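Local atomic coordinates of type III effector (Vibrio parahaemolyticus, PDB entry 2QHQ), a protein that is of unknown function but belongs to the HopJ family of type III effectors, and so may act as a secreted effector. Residues 31-34 and 35-39; 85-88 and 89-93; 100-103 and 104-107. One frame throughout, in Å; residues are numbered along the deposited sequence.

Contact 1: residues 31-34 and 35-39; sequences ETTM and AVIED
The amide of E38 donates to the carbonyl of M34, N to O 2.8 Å, the shortest of four consecutive i to i+4 bonds that carry helix 30-40 through this stretch. I37 N reaches T33 O at 2.9 Å. V36 N bonds to T32 O and A35 N to E31 O, each at 3.0 Å. The side chain of E38 then runs back over the M34 carbonyl, its CG 3.2 Å from M34 O, before the chain extends away. Packing between side chains gathers on I37. Its CD1 lies 3.8 Å from CG2 of T33, the two side chains running alongside each other in the same direction. With CG2 of T33 anti to the backbone N (chi1 -58° for OG1), the methyl is turned to I37 while the hydroxyl OG1 bonds to the carbonyl of C83. The selenomethionine M34 flanks I37 too; bends at chi2 and chi3 fold its chain back so that CE comes 4.0 Å from I37 CD1. V36 CG2 leans over T32 O, and T32, T33 and V36 all touch F17 of helix 14-23. The chemistry is therefore divided: the four backbone bonds pair the carbonyls of 31-34 with the amides of 35-38, T33 turns its methyl to I37 and its hydroxyl to the carbonyl of C83, and I37 CD1 receives T33 CG2 from one residue and M34 CE from the other, a small apolar cluster beside the backbone bonds.

Contact 2: residues 85-88 and 89-93; sequences GRFY and REDVL
The carbonyl oxygen of R86 is gripped by two amides, E90 N at 2.8 Å and D91 N at 3.0 Å, and thus serves both an i to i+4 and an i to i+5 bond. D91 N lies close to the line of the C=O bond, whereas E90 N is tilted 31° from the carbonyl plane. This sharing marks a pi-type widening of helix 86-92, continued by the i to i+5 bond from L93 N to Y88 O and by a weak one from V92 N to F87 O. Ahead of it, G85 occupies the N-cap position with positive phi, and its O accepts R89 N in a nearly straight bond. The side chains of R86 and E90 run alongside each other; NH1 of R86 meets E90 OE2 at 2.7 Å on the syn side of the carboxylate but tilted out of its plane, forming a salt bridge with the two planes 77° apart. R89, bent at chi3, lays one face of its guanidinium over the G85-R86 peptide, and its NH2 bonds to the carbonyl of I28. At the far end of the turn L93 reaches across the Y88 ring: CD1 sits over one face, 3.9 Å from the ring centroid, in a CH-pi contact. The Y88 ring is brought there by CG standing opposite the backbone N (chi1 172°). D91 OD2 lies near the edge of the F87 ring and bonds to H101. Against helix 102-110 the segment packs through F87, Y88 and V92, all touching I104, while the F87 ring also meets F30 of helix 30-40 edge-to-face.

Contact 3: residues 100-103 and 104-107; sequences DHQN and IRNF
From H101 at the N-cap, the chain enters helix 102-110 with i to i+4 bonds from R105 N to H101 O, N106 N to Q102 O and F107 N to N103 O. At this helix N-terminus R105, in the first turn, clamps D100, the residue before the N-cap. Its guanidinium grips D100 side-on with two nitrogens: NE donates to D100 O at 2.8 Å and NH2 to D100 OD1, also at 2.8 Å, the latter a salt bridge. Both acceptors lie within about 10° of the guanidinium plane, and the carboxylate is turned only 26° from it, so the pair is held nearly flat. An extended R105 chain from CG to NE, together with D100 CG set between its own backbone N and carbonyl carbon (chi1 53°), brings the two groups together. NH2 has a further acceptor in the carbonyl of H95, which ties the loop before the helix to the same arginine. H101 and I104 run alongside each other, CB to CD1 3.7 Å, and the H101 ring meets that of F87 in helix 86-92. The F107 ring meets F67, and W112 edge-to-face, while N103 bonds through OD1 to N55. Q102 O takes a second donor besides the backbone: N106 ND2, at 3.0 Å, comes from the opposite face of the carbonyl plane to N106 N. The Q102 side chain, anchored at NE2 by the carbonyl of N99, turns OE1 to a water that donates to it at 2.8 Å and accepts from N106 ND2.

In the fold
Following the chain from the N terminus, contact 1 falls within helix 30-40, contact 2 opens at the start of helix 86-92 and contact 3 at the start of helix 102-110. Each is local, closing single helical turns, and they follow in series without nesting or crossing. Contacts 1 and 3 lie on opposite sides of the chain's centre, their centres about 20 Å apart, and contact 1 does not touch contact 2. Contact 1 rests on helix 14-23, whereas contact 3 lies against strand 48-50 and helix 79-83. Contacts 2 and 3 do touch, through side chains that face each other, so the two successive helices are joined directly across the loop between them.

Contact 1: residues 31-34 and 35-39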
loop_
_atom_site.group_PDB
_atom_site.type_symbol
_atom_site.label_atom_id
_atom_site.label_comp_id
_atom_site.label_asym_id
_atom_site.label_seq_id
_atom_site.Cartn_x
_atom_site.Cartn_y
_atom_site.Cartn_z
ATOM N N GLU B 31 -5.521 16.529 -11.627
ATOM C CA GLU B 31 -5.825 16.070 -12.992
ATOM C C GLU B 31 -4.729 15.158 -13.548
ATOM O O GLU B 31 -4.995 14.278 -14.375
ATOM C CB GLU B 31 -6.044 17.266 -13.928
ATOM C CG GLU B 31 -7.195 18.181 -13.521
ATOM C CD GLU B 31 -6.870 19.122 -12.350
ATOM O OE1 GLU B 31 -5.680 19.351 -12.030
ATOM O OE2 GLU B 31 -7.823 19.627 -11.739
ATOM N N THR B 32 -3.498 15.377 -13.087
ATOM C CA THR B 32 -2.386 14.490 -13.440
ATOM C C THR B 32 -2.535 13.115 -12.815
ATOM O O THR B 32 -2.430 12.093 -13.510
ATOM C CB THR B 32 -1.050 15.136 -13.061
ATOM O OG1 THR B 32 -0.941 16.373 -13.786
ATOM C CG2 THR B 32 0.129 14.221 -13.417
ATOM N N THR B 33 -2.808 13.091 -11.512
ATOM C CA THR B 33 -3.084 11.838 -10.820
ATOM C C THR B 33 -4.208 11.052 -11.511
ATOM O O THR B 33 -4.093 9.850 -11.735
ATOM C CB THR B 33 -3.518 12.145 -9.378
ATOM O OG1 THR B 33 -2.465 12.890 -8.729
ATOM C CG2 THR B 33 -3.813 10.823 -8.607
HETATM N N MSE B 34 -5.300 11.742 -11.815
HETATM C CA MSE B 34 -6.455 11.107 -12.446
HETATM C C MSE B 34 -6.123 10.519 -13.812
HETATM O O MSE B 34 -6.547 9.397 -14.118
HETATM C CB MSE B 34 -7.597 12.100 -12.574
HETATM C CG MSE B 34 -8.351 12.330 -11.317
HETATM SE SE MSE B 34 -9.153 10.686 -10.532
HETATM C CE MSE B 34 -8.003 10.660 -9.029
ATOM N N ALA B 35 -5.382 11.266 -14.630
ATOM C CA ALA B 35 -4.953 10.771 -15.945
ATOM C C ALA B 35 -4.147 9.502 -15.810
ATOM O O ALA B 35 -4.361 8.543 -16.547
ATOM C CB ALA B 35 -4.150 11.829 -16.699
ATOM N N VAL B 36 -3.182 9.510 -14.897
ATOM C CA VAL B 36 -2.365 8.336 -14.630
ATOM C C VAL B 36 -3.190 7.148 -14.152
ATOM O O VAL B 36 -3.000 6.015 -14.619
ATOM C CB VAL B 36 -1.266 8.676 -13.607
ATOM C CG1 VAL B 36 -0.539 7.424 -13.141
ATOM C CG2 VAL B 36 -0.286 9.657 -14.242
ATOM N N ILE B 37 -4.113 7.383 -13.225
ATOM C CA ILE B 37 -4.944 6.271 -12.740
ATOM C C ILE B 37 -5.852 5.714 -13.843
ATOM O O ILE B 37 -5.950 4.491 -14.031
ATOM C CB ILE B 37 -5.764 6.662 -11.484
ATOM C CG1 ILE B 37 -4.814 6.942 -10.311
ATOM C CG2 ILE B 37 -6.792 5.563 -11.165
ATOM C CD1 ILE B 37 -5.531 7.469 -9.066
ATOM N N GLU B 38 -6.494 6.611 -14.583
ATOM C CA GLU B 38 -7.399 6.208 -15.663
ATOM C C GLU B 38 -6.663 5.419 -16.728
ATOM O O GLU B 38 -7.172 4.414 -17.239
ATOM C CB GLU B 38 -8.025 7.435 -16.324
ATOM C CG GLU B 38 -9.090 8.119 -15.514
ATOM C CD GLU B 38 -9.717 9.291 -16.256
ATOM O OE1 GLU B 38 -9.087 9.833 -17.201
ATOM O OE2 GLU B 38 -10.860 9.650 -15.905
ATOM N N ASP B 39 -5.473 5.890 -17.091
ATOM C CA ASP B 39 -4.701 5.244 -18.149
ATOM C C ASP B 39 -4.128 3.889 -17.744
ATOM O O ASP B 39 -3.915 3.038 -18.600
ATOM C CB ASP B 39 -3.547 6.138 -18.623
ATOM C CG ASP B 39 -4.008 7.292 -19.484
ATOM O OD1 ASP B 39 -5.230 7.414 -19.731
ATOM O OD2 ASP B 39 -3.132 8.080 -19.912
#

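Contact 2: residues 85-88 and 89-93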
loop_
_atom_site.group_PDB
_atom_site.type_symbol
_atom_site.label_atom_id
_atom_site.label_comp_id
_atom_site.label_asym_id
_atom_site.label_seq_id
_atom_site.Cartn_x
_atom_site.Cartn_y
_atom_site.Cartn_z
ATOM N N GLY B 85 -3.620 16.891 -5.205
ATOM C CA GLY B 85 -3.294 18.187 -5.833
ATOM C C GLY B 85 -3.922 19.349 -5.078
ATOM O O GLY B 85 -3.839 19.408 -3.837
ATOM N N ARG B 86 -4.573 20.255 -5.813
ATOM C CA ARG B 86 -5.158 21.463 -5.219
ATOM C C ARG B 86 -6.278 21.189 -4.208
ATOM O O ARG B 86 -6.507 22.016 -3.323
ATOM C CB ARG B 86 -5.683 22.419 -6.299
ATOM C CG ARG B 86 -4.619 23.069 -7.144
ATOM C CD ARG B 86 -5.265 23.949 -8.224
ATOM N NE ARG B 86 -4.300 24.236 -9.290
ATOM C CZ ARG B 86 -3.653 25.394 -9.442
ATOM N NH1 ARG B 86 -3.855 26.404 -8.596
ATOM N NH2 ARG B 86 -2.796 25.549 -10.449
ATOM N N PHE B 87 -6.966 20.049 -4.318
ATOM C CA PHE B 87 -7.987 19.712 -3.309
ATOM C C PHE B 87 -7.364 19.649 -1.918
ATOM O O PHE B 87 -7.980 20.079 -0.931
ATOM C CB PHE B 87 -8.696 18.370 -3.592
ATOM C CG PHE B 87 -9.571 18.373 -4.815
ATOM C CD1 PHE B 87 -10.461 19.405 -5.066
ATOM C CD2 PHE B 87 -9.547 17.286 -5.682
ATOM C CE1 PHE B 87 -11.308 19.361 -6.182
ATOM C CE2 PHE B 87 -10.373 17.237 -6.803
ATOM C CZ PHE B 87 -11.247 18.273 -7.061
ATOM N N TYR B 88 -6.150 19.100 -1.848
ATOM C CA TYR B 88 -5.383 19.070 -0.614
ATOM C C TYR B 88 -4.678 20.398 -0.379
ATOM O O TYR B 88 -4.854 21.027 0.654
ATOM C CB TYR B 88 -4.353 17.935 -0.666
ATOM C CG TYR B 88 -3.364 17.922 0.484
ATOM C CD1 TYR B 88 -3.797 17.798 1.798
ATOM C CD2 TYR B 88 -1.985 17.995 0.245
ATOM C CE1 TYR B 88 -2.876 17.758 2.859
ATOM C CE2 TYR B 88 -1.068 17.966 1.298
ATOM C CZ TYR B 88 -1.531 17.848 2.591
ATOM O OH TYR B 88 -0.627 17.808 3.635
ATOM N N ARG B 89 -3.883 20.847 -1.350
ATOM C CA ARG B 89 -3.010 21.986 -1.112
ATOM C C ARG B 89 -3.744 23.321 -0.949
ATOM O O ARG B 89 -3.234 24.203 -0.242
ATOM C CB ARG B 89 -1.981 22.121 -2.246
ATOM C CG ARG B 89 -0.854 21.130 -2.121
ATOM C CD ARG B 89 0.193 21.334 -3.195
ATOM N NE ARG B 89 -0.200 20.761 -4.483
ATOM C CZ ARG B 89 -0.632 21.463 -5.529
ATOM N NH1 ARG B 89 -0.763 22.784 -5.467
ATOM N NH2 ARG B 89 -0.939 20.834 -6.647
ATOM N N GLU B 90 -4.891 23.469 -1.607
ATOM C CA GLU B 90 -5.692 24.709 -1.552
ATOM C C GLU B 90 -6.944 24.527 -0.725
ATOM O O GLU B 90 -7.090 25.158 0.324
ATOM C CB GLU B 90 -6.108 25.196 -2.954
ATOM C CG GLU B 90 -4.972 25.691 -3.806
ATOM C CD GLU B 90 -5.393 26.145 -5.212
ATOM O OE1 GLU B 90 -6.599 26.098 -5.606
ATOM O OE2 GLU B 90 -4.483 26.558 -5.944
ATOM N N ASP B 91 -7.853 23.672 -1.202
ATOM C CA ASP B 91 -9.189 23.562 -0.607
ATOM C C ASP B 91 -9.059 23.213 0.876
ATOM O O ASP B 91 -9.708 23.828 1.747
ATOM C CB ASP B 91 -10.036 22.481 -1.319
ATOM C CG ASP B 91 -10.477 22.873 -2.723
ATOM O OD1 ASP B 91 -9.639 23.377 -3.485
ATOM O OD2 ASP B 91 -11.683 22.664 -3.067
ATOM N N VAL B 92 -8.183 22.256 1.179
ATOM C CA VAL B 92 -8.107 21.784 2.541
ATOM C C VAL B 92 -7.088 22.562 3.372
ATOM O O VAL B 92 -7.442 23.080 4.428
ATOM C CB VAL B 92 -7.831 20.245 2.618
ATOM C CG1 VAL B 92 -7.593 19.843 4.047
ATOM C CG2 VAL B 92 -9.041 19.451 2.072
ATOM N N LEU B 93 -5.837 22.629 2.915
ATOM C CA LEU B 93 -4.767 23.206 3.742
ATOM C C LEU B 93 -4.960 24.695 4.027
ATOM O O LEU B 93 -4.601 25.158 5.104
ATOM C CB LEU B 93 -3.360 22.964 3.168
ATOM C CG LEU B 93 -2.808 21.535 3.255
ATOM C CD1 LEU B 93 -1.388 21.497 2.691
ATOM C CD2 LEU B 93 -2.843 20.963 4.675
#

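Contact 3: residues 100-103 and 104-107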
loop_
_atom_site.group_PDB
_atom_site.type_symbol
_atom_site.label_atom_id
_atom_site.label_comp_id
_atom_site.label_asym_id
_atom_site.label_seq_id
_atom_site.Cartn_x
_atom_site.Cartn_y
_atom_site.Cartn_z
ATOM N N ASP B 100 -15.431 20.444 3.277
ATOM C CA ASP B 100 -15.325 19.730 2.014
ATOM C C ASP B 100 -14.250 18.649 2.071
ATOM O O ASP B 100 -13.447 18.616 3.015
ATOM C CB ASP B 100 -15.069 20.693 0.847
ATOM C CG ASP B 100 -13.869 21.612 1.073
ATOM O OD1 ASP B 100 -13.309 21.681 2.196
ATOM O OD2 ASP B 100 -13.486 22.280 0.102
ATOM N N HIS B 101 -14.239 17.765 1.071
ATOM C CA HIS B 101 -13.208 16.713 0.963
ATOM C C HIS B 101 -12.977 15.991 2.291
ATOM O O HIS B 101 -11.845 15.930 2.799
ATOM C CB HIS B 101 -11.889 17.313 0.446
ATOM C CG HIS B 101 -12.071 18.243 -0.709
ATOM N ND1 HIS B 101 -12.413 17.803 -1.967
ATOM C CD2 HIS B 101 -11.975 19.593 -0.794
ATOM C CE1 HIS B 101 -12.542 18.841 -2.776
ATOM N NE2 HIS B 101 -12.276 19.940 -2.090
ATOM N N GLN B 102 -14.046 15.436 2.856
ATOM C CA GLN B 102 -13.952 14.750 4.140
ATOM C C GLN B 102 -12.927 13.624 4.135
ATOM O O GLN B 102 -12.300 13.344 5.157
ATOM C CB GLN B 102 -15.324 14.217 4.590
ATOM C CG GLN B 102 -16.205 15.265 5.296
ATOM C CD GLN B 102 -15.533 15.896 6.522
ATOM O OE1 GLN B 102 -15.001 15.198 7.395
ATOM N NE2 GLN B 102 -15.564 17.223 6.593
ATOM N N ASN B 103 -12.755 12.957 2.997
ATOM C CA ASN B 103 -11.728 11.917 2.952
ATOM C C ASN B 103 -10.308 12.450 3.117
ATOM O O ASN B 103 -9.507 11.843 3.795
ATOM C CB ASN B 103 -11.871 11.052 1.713
ATOM C CG ASN B 103 -12.994 10.056 1.853
ATOM O OD1 ASN B 103 -12.877 9.097 2.599
ATOM N ND2 ASN B 103 -14.095 10.280 1.128
ATOM N N ILE B 104 -10.003 13.580 2.488
ATOM C CA ILE B 104 -8.690 14.209 2.699
ATOM C C ILE B 104 -8.523 14.614 4.160
ATOM O O ILE B 104 -7.500 14.315 4.778
ATOM C CB ILE B 104 -8.487 15.466 1.797
ATOM C CG1 ILE B 104 -8.564 15.076 0.318
ATOM C CG2 ILE B 104 -7.147 16.132 2.094
ATOM C CD1 ILE B 104 -8.469 16.313 -0.659
ATOM N N ARG B 105 -9.543 15.272 4.719
ATOM C CA ARG B 105 -9.455 15.784 6.086
ATOM C C ARG B 105 -9.315 14.657 7.109
ATOM O O ARG B 105 -8.557 14.791 8.037
ATOM C CB ARG B 105 -10.637 16.693 6.412
ATOM C CG ARG B 105 -10.673 17.954 5.552
ATOM C CD ARG B 105 -11.918 18.802 5.823
ATOM N NE ARG B 105 -11.921 19.957 4.914
ATOM C CZ ARG B 105 -11.258 21.095 5.122
ATOM N NH1 ARG B 105 -10.511 21.287 6.222
ATOM N NH2 ARG B 105 -11.334 22.052 4.212
ATOM N N ASN B 106 -9.997 13.540 6.882
ATOM C CA ASN B 106 -9.881 12.385 7.762
ATOM C C ASN B 106 -8.540 11.702 7.643
ATOM O O ASN B 106 -7.949 11.315 8.637
ATOM C CB ASN B 106 -11.019 11.383 7.551
ATOM C CG ASN B 106 -12.234 11.698 8.416
ATOM O OD1 ASN B 106 -12.287 11.337 9.605
ATOM N ND2 ASN B 106 -13.191 12.399 7.844
ATOM N N PHE B 107 -8.045 11.589 6.423
ATOM C CA PHE B 107 -6.792 10.875 6.203
ATOM C C PHE B 107 -5.627 11.659 6.820
ATOM O O PHE B 107 -4.667 11.065 7.293
ATOM C CB PHE B 107 -6.592 10.650 4.710
ATOM C CG PHE B 107 -5.379 9.820 4.362
ATOM C CD1 PHE B 107 -5.401 8.432 4.512
ATOM C CD2 PHE B 107 -4.233 10.426 3.846
ATOM C CE1 PHE B 107 -4.278 7.660 4.161
ATOM C CE2 PHE B 107 -3.105 9.657 3.496
ATOM C CZ PHE B 107 -3.134 8.276 3.656
HETATM O O HOH W 1 -15.702 13.062 9.108
#